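Local coordinates for nucleotidyltransferase-like protein (Exiguobacterium sibiricum, PDB 3C18) that is of unproven function but resembles nucleotidyltransferases, joining a nucleotidyltransferase-like domain to a helical, substrate-binding-like domain and a helix-turn-helix domain, at residues A[76-81]-A[85-90]; A[148-153]-A[199-204]; A[218-223]-A[260-265]. All blocks are in the same frame, centred on the assembly; numbering follows the deposited sequence. Where two conformers were deposited one is given.

Contact 1: residues A[76-81]-A[85-90]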
loop_
_atom_site.group_PDB
_atom_site.type_symbol
_atom_site.label_atom_id
_atom_site.label_comp_id
_atom_site.label_asym_id
_atom_site.label_seq_id
_atom_site.Cartn_x
_atom_site.Cartn_y
_atom_site.Cartn_z
ATOM N N SER A 76 3.654 -17.352 -0.861
ATOM C CA SER A 76 5.081 -17.395 -0.473
ATOM C C SER A 76 5.546 -15.972 -0.241
ATOM O O SER A 76 6.141 -15.628 0.761
ATOM C CB SER A 76 5.890 -18.087 -1.584
ATOM O OG SER A 76 7.269 -17.915 -1.398
ATOM N N ARG A 77 5.255 -15.151 -1.221
ATOM C CA ARG A 77 5.566 -13.733 -1.173
ATOM C C ARG A 77 4.925 -13.038 0.016
ATOM O O ARG A 77 5.557 -12.223 0.645
ATOM C CB ARG A 77 5.094 -13.035 -2.433
ATOM C CG ARG A 77 5.417 -11.570 -2.445
ATOM C CD ARG A 77 5.245 -10.980 -3.829
ATOM N NE ARG A 77 5.365 -9.535 -3.761
ATOM C CZ ARG A 77 4.463 -8.740 -3.199
ATOM N NH1 ARG A 77 3.368 -9.242 -2.649
ATOM N NH2 ARG A 77 4.669 -7.440 -3.165
ATOM N N TRP A 78 3.672 -13.358 0.311
ATOM C CA TRP A 78 3.002 -12.741 1.452
ATOM C C TRP A 78 3.763 -13.065 2.715
ATOM O O TRP A 78 3.892 -12.253 3.639
ATOM C CB TRP A 78 1.583 -13.264 1.678
ATOM C CG TRP A 78 0.571 -12.755 0.715
ATOM C CD1 TRP A 78 0.664 -11.646 -0.045
ATOM C CD2 TRP A 78 -0.746 -13.306 0.464
ATOM N NE1 TRP A 78 -0.474 -11.489 -0.798
ATOM C CE2 TRP A 78 -1.366 -12.475 -0.486
ATOM C CE3 TRP A 78 -1.456 -14.407 0.972
ATOM C CZ2 TRP A 78 -2.659 -12.718 -0.979
ATOM C CZ3 TRP A 78 -2.740 -14.651 0.492
ATOM C CH2 TRP A 78 -3.327 -13.801 -0.479
ATOM N N LEU A 79 4.243 -14.291 2.765
ATOM C CA LEU A 79 4.876 -14.793 3.987
ATOM C C LEU A 79 6.285 -14.198 4.085
ATOM O O LEU A 79 6.766 -13.882 5.165
ATOM C CB LEU A 79 4.894 -16.329 4.012
ATOM C CG LEU A 79 3.548 -17.050 4.100
ATOM C CD1 LEU A 79 3.763 -18.536 4.093
ATOM C CD2 LEU A 79 2.768 -16.636 5.356
ATOM N N ILE A 80 6.914 -14.016 2.926
ATOM C CA ILE A 80 8.289 -13.494 2.865
ATOM C C ILE A 80 8.322 -12.056 3.338
ATOM O O ILE A 80 9.258 -11.621 4.003
ATOM C CB ILE A 80 8.878 -13.579 1.438
ATOM C CG1 ILE A 80 9.333 -15.017 1.162
ATOM C CG2 ILE A 80 10.064 -12.635 1.271
ATOM C CD1 ILE A 80 9.879 -15.225 -0.252
ATOM N N LEU A 81 7.262 -11.335 2.990
ATOM C CA LEU A 81 7.163 -9.909 3.236
ATOM C C LEU A 81 6.370 -9.602 4.495
ATOM O O LEU A 81 6.309 -8.467 4.920
ATOM C CB LEU A 81 6.526 -9.179 2.057
ATOM C CG LEU A 81 7.213 -9.283 0.699
ATOM C CD1 LEU A 81 6.478 -8.571 -0.418
ATOM C CD2 LEU A 81 8.592 -8.693 0.910
ATOM N N ARG A 85 -1.198 -11.031 7.719
ATOM C CA ARG A 85 -1.190 -11.619 9.048
ATOM C C ARG A 85 -2.203 -12.738 9.192
ATOM O O ARG A 85 -1.960 -13.728 9.890
ATOM C CB ARG A 85 -1.389 -10.539 10.134
ATOM C CG ARG A 85 -0.147 -9.576 10.263
ATOM C CD ARG A 85 1.219 -10.364 10.356
ATOM N NE ARG A 85 1.344 -11.036 11.653
ATOM C CZ ARG A 85 2.308 -11.892 11.977
ATOM N NH1 ARG A 85 3.250 -12.184 11.103
ATOM N NH2 ARG A 85 2.322 -12.463 13.172
ATOM N N ARG A 86 -3.336 -12.582 8.533
ATOM C CA ARG A 86 -4.386 -13.632 8.584
ATOM C C ARG A 86 -3.865 -14.916 8.020
ATOM O O ARG A 86 -4.086 -15.976 8.564
ATOM C CB ARG A 86 -5.641 -13.293 7.788
ATOM C CG ARG A 86 -6.696 -12.676 8.592
ATOM C CD ARG A 86 -8.070 -12.934 7.979
ATOM N NE ARG A 86 -8.092 -12.671 6.543
ATOM C CZ ARG A 86 -9.173 -12.687 5.784
ATOM N NH1 ARG A 86 -10.354 -12.939 6.326
ATOM N NH2 ARG A 86 -9.071 -12.438 4.476
ATOM N N ALA A 87 -3.155 -14.804 6.914
ATOM C CA ALA A 87 -2.650 -16.006 6.223
ATOM C C ALA A 87 -1.673 -16.752 7.113
ATOM O O ALA A 87 -1.669 -17.976 7.140
ATOM C CB ALA A 87 -2.019 -15.668 4.890
ATOM N N VAL A 88 -0.861 -16.010 7.852
ATOM C CA VAL A 88 0.109 -16.640 8.756
ATOM C C VAL A 88 -0.676 -17.471 9.755
ATOM O O VAL A 88 -0.358 -18.626 10.008
ATOM C CB VAL A 88 1.022 -15.627 9.504
ATOM C CG1 VAL A 88 1.781 -16.319 10.629
ATOM C CG2 VAL A 88 1.978 -14.952 8.543
ATOM N N HIS A 89 -1.748 -16.872 10.250
ATOM C CA HIS A 89 -2.619 -17.491 11.257
ATOM C C HIS A 89 -3.285 -18.724 10.692
ATOM O O HIS A 89 -3.375 -19.761 11.350
ATOM C CB HIS A 89 -3.719 -16.516 11.710
ATOM C CG HIS A 89 -4.530 -17.008 12.865
ATOM N ND1 HIS A 89 -4.685 -16.284 14.026
ATOM C CD2 HIS A 89 -5.208 -18.168 13.054
ATOM C CE1 HIS A 89 -5.426 -16.972 14.880
ATOM N NE2 HIS A 89 -5.758 -18.119 14.316
ATOM N N TRP A 90 -3.739 -18.608 9.448
ATOM C CA TRP A 90 -4.425 -19.705 8.813
ATOM C C TRP A 90 -3.515 -20.918 8.701
ATOM O O TRP A 90 -3.919 -22.045 8.981
ATOM C CB TRP A 90 -4.907 -19.356 7.399
ATOM C CG TRP A 90 -6.018 -18.382 7.351
ATOM C CD1 TRP A 90 -6.886 -18.091 8.356
ATOM C CD2 TRP A 90 -6.431 -17.608 6.225
ATOM N NE1 TRP A 90 -7.787 -17.169 7.949
ATOM C CE2 TRP A 90 -7.532 -16.842 6.639
ATOM C CE3 TRP A 90 -5.971 -17.479 4.915
ATOM C CZ2 TRP A 90 -8.195 -15.953 5.783
ATOM C CZ3 TRP A 90 -6.619 -16.578 4.069
ATOM C CH2 TRP A 90 -7.729 -15.846 4.502
#

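Contact 2: residues A[148-153]-A[199-204]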
loop_
_atom_site.group_PDB
_atom_site.type_symbol
_atom_site.label_atom_id
_atom_site.label_comp_id
_atom_site.label_asym_id
_atom_site.label_seq_id
_atom_site.Cartn_x
_atom_site.Cartn_y
_atom_site.Cartn_z
ATOM N N ASP A 148 -1.414 18.302 8.770
ATOM C CA ASP A 148 -0.929 17.347 7.758
ATOM C C ASP A 148 0.449 16.774 8.120
ATOM O O ASP A 148 0.759 15.608 7.886
ATOM C CB ASP A 148 -0.901 18.031 6.407
ATOM C CG ASP A 148 -2.296 18.237 5.832
ATOM O OD1 ASP A 148 -2.893 17.237 5.403
ATOM O OD2 ASP A 148 -2.772 19.374 5.791
ATOM N N ALA A 149 1.281 17.611 8.701
ATOM C CA ALA A 149 2.618 17.174 9.132
ATOM C C ALA A 149 2.476 16.157 10.243
ATOM O O ALA A 149 3.189 15.164 10.314
ATOM C CB ALA A 149 3.464 18.374 9.619
ATOM N N TYR A 150 1.545 16.434 11.136
ATOM C CA TYR A 150 1.245 15.518 12.244
ATOM C C TYR A 150 0.906 14.169 11.717
ATOM O O TYR A 150 1.364 13.156 12.229
ATOM C CB TYR A 150 0.075 16.001 13.073
ATOM C CG TYR A 150 -0.170 15.208 14.334
ATOM C CD1 TYR A 150 -0.807 13.975 14.296
ATOM C CD2 TYR A 150 0.277 15.676 15.559
ATOM C CE1 TYR A 150 -1.033 13.229 15.466
ATOM C CE2 TYR A 150 0.049 14.944 16.746
ATOM C CZ TYR A 150 -0.613 13.734 16.701
ATOM O OH TYR A 150 -0.837 13.018 17.871
ATOM N N THR A 151 0.137 14.151 10.638
ATOM C CA THR A 151 -0.268 12.890 10.035
ATOM C C THR A 151 0.942 12.064 9.628
ATOM O O THR A 151 1.030 10.888 9.925
ATOM C CB THR A 151 -1.242 13.080 8.832
ATOM O OG1 THR A 151 -2.435 13.731 9.287
ATOM C CG2 THR A 151 -1.616 11.754 8.270
ATOM N N HIS A 152 1.897 12.699 8.959
ATOM C CA HIS A 152 3.092 11.998 8.470
ATOM C C HIS A 152 4.052 11.649 9.584
ATOM O O HIS A 152 4.619 10.572 9.605
ATOM C CB HIS A 152 3.760 12.778 7.345
ATOM C CG HIS A 152 2.913 12.835 6.121
ATOM N ND1 HIS A 152 3.138 12.028 5.024
ATOM C CD2 HIS A 152 1.784 13.530 5.847
ATOM C CE1 HIS A 152 2.216 12.264 4.109
ATOM N NE2 HIS A 152 1.376 13.159 4.587
ATOM N N VAL A 153 4.159 12.541 10.553
ATOM C CA VAL A 153 5.052 12.286 11.670
ATOM C C VAL A 153 4.571 11.059 12.427
ATOM O O VAL A 153 5.356 10.195 12.830
ATOM C CB VAL A 153 5.176 13.471 12.618
ATOM C CG1 VAL A 153 5.670 12.995 13.955
ATOM C CG2 VAL A 153 6.135 14.492 11.997
ATOM N N GLU A 199 2.321 20.346 24.902
ATOM C CA GLU A 199 2.920 21.465 24.162
ATOM C C GLU A 199 1.925 21.880 23.086
ATOM O O GLU A 199 0.889 21.246 22.910
ATOM C CB GLU A 199 4.260 21.107 23.492
ATOM C CG GLU A 199 5.313 20.506 24.389
ATOM C CD GLU A 199 6.147 21.525 25.122
ATOM O OE1 GLU A 199 5.637 22.615 25.440
ATOM O OE2 GLU A 199 7.333 21.228 25.385
ATOM N N THR A 200 2.274 22.937 22.358
ATOM C CA THR A 200 1.468 23.385 21.231
ATOM C C THR A 200 1.598 22.347 20.126
ATOM O O THR A 200 2.469 21.496 20.151
ATOM C CB THR A 200 1.893 24.772 20.699
ATOM O OG1 THR A 200 3.199 24.699 20.144
ATOM C CG2 THR A 200 1.889 25.833 21.786
ATOM N N LEU A 201 0.694 22.404 19.166
ATOM C CA LEU A 201 0.729 21.480 18.044
ATOM C C LEU A 201 2.097 21.569 17.375
ATOM O O LEU A 201 2.769 20.553 17.090
ATOM C CB LEU A 201 -0.429 21.784 17.061
ATOM C CG LEU A 201 -0.460 20.876 15.838
ATOM C CD1 LEU A 201 -0.649 19.421 16.255
ATOM C CD2 LEU A 201 -1.532 21.313 14.848
ATOM N N GLU A 202 2.522 22.800 17.135
ATOM C CA GLU A 202 3.766 23.054 16.419
ATOM C C GLU A 202 4.936 22.464 17.182
ATOM O O GLU A 202 5.800 21.805 16.622
ATOM C CB GLU A 202 4.013 24.565 16.204
ATOM C CG GLU A 202 3.026 25.225 15.286
ATOM C CD GLU A 202 1.804 25.802 16.032
ATOM O OE1 GLU A 202 1.536 25.359 17.159
ATOM O OE2 GLU A 202 1.105 26.684 15.484
ATOM N N GLN A 203 4.966 22.738 18.474
ATOM C CA GLN A 203 6.077 22.307 19.289
ATOM C C GLN A 203 6.132 20.791 19.361
ATOM O O GLN A 203 7.206 20.201 19.216
ATOM C CB GLN A 203 6.009 22.913 20.681
ATOM C CG GLN A 203 7.237 22.622 21.492
ATOM C CD GLN A 203 8.470 23.325 20.955
ATOM O OE1 GLN A 203 8.450 24.531 20.720
ATOM N NE2 GLN A 203 9.558 22.580 20.775
ATOM N N ARG A 204 4.989 20.151 19.545
ATOM C CA ARG A 204 5.024 18.678 19.728
ATOM C C ARG A 204 5.500 18.007 18.425
ATOM O O ARG A 204 6.252 17.039 18.445
ATOM C CB ARG A 204 3.707 18.117 20.215
ATOM C CG ARG A 204 2.635 18.174 19.166
ATOM C CD ARG A 204 1.319 17.629 19.707
ATOM N NE ARG A 204 0.830 18.421 20.816
ATOM C CZ ARG A 204 -0.239 18.108 21.508
ATOM N NH1 ARG A 204 -0.910 17.012 21.209
ATOM N NH2 ARG A 204 -0.630 18.878 22.503
HETATM O O HOH W 1 -0.766 14.349 19.987
#

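Contact 3: residues A[218-223]-A[260-265]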
loop_
_atom_site.group_PDB
_atom_site.type_symbol
_atom_site.label_atom_id
_atom_site.label_comp_id
_atom_site.label_asym_id
_atom_site.label_seq_id
_atom_site.Cartn_x
_atom_site.Cartn_y
_atom_site.Cartn_z
ATOM N N SER A 218 20.317 6.602 13.689
ATOM C CA SER A 218 20.745 5.507 14.574
ATOM C C SER A 218 20.469 4.116 13.993
ATOM O O SER A 218 21.149 3.163 14.323
ATOM C CB SER A 218 20.064 5.618 15.942
ATOM O OG SER A 218 20.240 6.913 16.521
ATOM N N LYS A 219 19.450 4.008 13.153
ATOM C CA LYS A 219 19.018 2.709 12.590
ATOM C C LYS A 219 19.344 2.587 11.110
ATOM O O LYS A 219 18.835 1.754 10.399
ATOM C CB LYS A 219 17.514 2.521 12.780
ATOM C CG LYS A 219 17.082 2.614 14.244
ATOM C CD LYS A 219 15.659 2.169 14.497
ATOM C CE LYS A 219 15.285 2.273 15.970
ATOM N NZ LYS A 219 15.862 1.174 16.764
ATOM N N VAL A 220 20.234 3.436 10.683
ATOM C CA VAL A 220 20.580 3.555 9.284
ATOM C C VAL A 220 21.100 2.224 8.752
ATOM O O VAL A 220 20.792 1.801 7.619
ATOM C CB VAL A 220 21.602 4.729 9.072
ATOM C CG1 VAL A 220 22.982 4.348 9.589
ATOM C CG2 VAL A 220 21.660 5.119 7.599
ATOM N N LEU A 221 21.878 1.539 9.573
ATOM C CA LEU A 221 22.470 0.270 9.108
ATOM C C LEU A 221 21.437 -0.844 9.025
ATOM O O LEU A 221 21.555 -1.774 8.215
ATOM C CB LEU A 221 23.689 -0.145 9.923
ATOM C CG LEU A 221 24.927 0.738 9.706
ATOM C CD1 LEU A 221 26.109 0.229 10.566
ATOM C CD2 LEU A 221 25.305 0.817 8.215
ATOM N N SER A 222 20.390 -0.733 9.822
ATOM C CA SER A 222 19.325 -1.749 9.806
ATOM C C SER A 222 18.558 -1.612 8.508
ATOM O O SER A 222 18.140 -2.585 7.862
ATOM C CB SER A 222 18.378 -1.580 10.985
ATOM O OG SER A 222 19.031 -1.946 12.193
ATOM N N GLY A 223 18.421 -0.370 8.116
ATOM C CA GLY A 223 17.674 -0.033 6.941
ATOM C C GLY A 223 18.424 -0.368 5.660
ATOM O O GLY A 223 17.841 -0.825 4.676
ATOM N N VAL A 260 18.838 5.531 -1.671
ATOM C CA VAL A 260 20.184 5.776 -2.144
ATOM C C VAL A 260 20.630 7.212 -1.847
ATOM O O VAL A 260 21.748 7.457 -1.403
ATOM C CB VAL A 260 20.351 5.396 -3.624
ATOM C CG1 VAL A 260 21.585 6.046 -4.193
ATOM C CG2 VAL A 260 20.429 3.880 -3.757
ATOM N N ASP A 261 19.737 8.156 -2.050
ATOM C CA ASP A 261 20.017 9.573 -1.790
ATOM C C ASP A 261 20.388 9.752 -0.344
ATOM O O ASP A 261 21.321 10.481 0.039
ATOM C CB ASP A 261 18.759 10.394 -2.037
ATOM C CG ASP A 261 18.951 11.889 -1.782
ATOM O OD1 ASP A 261 19.449 12.592 -2.684
ATOM O OD2 ASP A 261 18.526 12.387 -0.719
ATOM N N PHE A 262 19.630 9.058 0.485
ATOM C CA PHE A 262 19.827 9.151 1.917
ATOM C C PHE A 262 21.166 8.566 2.322
ATOM O O PHE A 262 21.934 9.170 3.025
ATOM C CB PHE A 262 18.734 8.429 2.643
ATOM C CG PHE A 262 18.842 8.542 4.111
ATOM C CD1 PHE A 262 18.478 9.680 4.732
ATOM C CD2 PHE A 262 19.299 7.508 4.856
ATOM C CE1 PHE A 262 18.553 9.796 6.122
ATOM C CE2 PHE A 262 19.382 7.609 6.249
ATOM C CZ PHE A 262 18.999 8.748 6.867
ATOM N N PHE A 263 21.443 7.372 1.841
ATOM C CA PHE A 263 22.665 6.683 2.208
ATOM C C PHE A 263 23.912 7.454 1.718
ATOM O O PHE A 263 24.964 7.413 2.319
ATOM C CB PHE A 263 22.648 5.261 1.698
ATOM C CG PHE A 263 21.599 4.382 2.349
ATOM C CD1 PHE A 263 21.421 4.396 3.696
ATOM C CD2 PHE A 263 20.845 3.500 1.606
ATOM C CE1 PHE A 263 20.488 3.580 4.266
ATOM C CE2 PHE A 263 19.914 2.671 2.193
ATOM C CZ PHE A 263 19.745 2.719 3.513
ATOM N N ILE A 264 23.759 8.208 0.638
ATOM C CA ILE A 264 24.881 9.004 0.104
ATOM C C ILE A 264 25.158 10.102 1.094
ATOM O O ILE A 264 26.285 10.378 1.437
ATOM C CB ILE A 264 24.561 9.630 -1.282
ATOM C CG1 ILE A 264 24.566 8.533 -2.369
ATOM C CG2 ILE A 264 25.575 10.716 -1.594
ATOM C CD1 ILE A 264 24.090 8.998 -3.645
ATOM N N ARG A 265 24.103 10.700 1.610
ATOM C CA ARG A 265 24.258 11.821 2.552
ATOM C C ARG A 265 24.781 11.357 3.907
ATOM O O ARG A 265 25.322 12.131 4.656
ATOM C CB ARG A 265 22.944 12.555 2.726
ATOM C CG ARG A 265 22.587 13.370 1.508
ATOM C CD ARG A 265 21.302 14.150 1.687
ATOM N NE ARG A 265 20.142 13.276 1.573
ATOM C CZ ARG A 265 19.250 13.065 2.542
ATOM N NH1 ARG A 265 19.349 13.704 3.703
ATOM N NH2 ARG A 265 18.240 12.231 2.329
#

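Contact 1: residues A[76-81]-A[85-90]
Leu79 and Val88 meet methyl to methyl, CD2 of Leu79 lying 3.7 Å from CG2 of Val88, where two consecutive helices of the nucleotidyltransferase-like domain pack beside its mixed sheet. Only a short loop separates helices 72-81 and 85-93, and the backbones are closest at this same pair, with 7.0 Å between the CA atoms of Leu79 and Val88. CG of Leu79 stands anti to the carbonyl carbon (chi1 -66°); with chi2 at 179° CD1 continues the extended chain, and the other branch, CD2, turns off it to meet the valine. A second apolar touch lies one residue back in each helix. There the six-membered part of the Trp78 indole approaches the methyl of Ala87 obliquely, CE3 to CB at 4.2 Å. Contact between the segments is thus entirely apolar and modest in extent, 148 Å² over both sides.

The next shell fixes the indole and the second helix. Trp78 packs edge-to-face with Trp53 and also rests on Val70 of strand 63-71, while the side-chain oxygen of Asn84 accepts from the backbone N of Ala87. Farther along helix 85-93, Trp90 reaches strand 40-46, and its NE1 bonds to the backbone oxygen of Leu34. Arg86 forms a salt bridge with Asp36, and CZ2 of Trp90 sits over the centre of its guanidinium, 3.3 Å above that plane, the two planes being inclined to each other rather than stacked.

Contact 2: residues A[148-153]-A[199-204]
Tyr150 is the centre of this contact, its ring reaching from helix 146-167 to Leu201 and Arg204 in the first turn of helix 201-218. The ring is carried out by a CG placed anti to the backbone N (chi1 -172°). CD1 of Leu201 comes to it obliquely, 3.9 Å from CD2 of Tyr150, while the aliphatic part of Arg204 arrives at the ring edge, with CD 4.2 Å from CE2 of Tyr150. The arginine is bent at chi3 (62°), and its guanidinium plane makes 48° with the tyrosine ring, so the two are not stacked.

Both ends of that guanidinium are used. NH2 of Arg204 gives a nearly straight bond of 2.8 Å to the backbone O of Glu199, which lies almost in the guanidinium plane and ties the side chain back to the residues leading into its own helix. NH1 of Arg204 donates to a water at 2.9 Å, and that water is also hydrogen-bonded to OH of Tyr150. The same hydroxyl bonds to OH of Tyr150 of the second subunit, linking the buried polar end of the ring to the dimer interface. The helix start itself is N-capped by Thr200, whose OG1 accepts from N of Gln203 at 3.1 Å.

The contact belongs to the helical domain of the YgxA-like substrate-binding family. Leu194 of helix 185-195 packs against Tyr150 and Arg204, helix 116-142 lies against Ala149 and His152, and helix 185-195 of the second subunit brings Tyr191 onto Tyr150.

Contact 3: residues A[218-223]-A[260-265]
This is a buried, apolar helix-to-helix contact in which Val220, at the start of helix 220-231, meets Phe262 and Phe263 near the end of helix 253-265. One methyl serves both rings: CG2 of Val220 lies 3.6 Å from CE2 of Phe262 and 3.9 Å from CE1 of Phe263, at the edge of each ring. It is directed there by standing anti to the backbone N of Val220. Phe263 also lies against the backbone one turn on, where CZ of Phe263 comes 4.0 Å from C of Gly223.

The two rings diverge beyond this point. Phe262 continues onto Leu131 of helix 116-142, whereas Phe263 packs edge-to-face with Phe228 and touches Ile269. On another side of the same helix, Asp261 OD2 forms a salt bridge with NE of Arg265 at 2.9 Å and another with Arg31 of the second subunit. Helix 253-265 thus packs Phe263 toward strand 269-275 and Phe262 toward helix 116-142; with the antiparallel strands 269-275 and 281-288 after it, it is consistent with a winged helix-turn-helix fold.

Overall arrangement
The three contacts follow one another along the chain without touching; contacts 1 and 2 are the farthest apart, with centres about 34 Å from each other. Contact 1 is only partly buried, whereas the touching residues of contacts 2 and 3 are all buried. Helix 116-142 is common to their surroundings, packing against residues of all three segment pairs, and helices 201-218 and 220-231 lead directly from contact 2 to contact 3. Contact 1 joins aliphatic groups and an indole, and contact 3 joins a valine to two phenylalanines; contact 2 adds a water bridge. The second subunit reaches contacts 2 and 3, through a tyrosine pair and a salt bridge respectively.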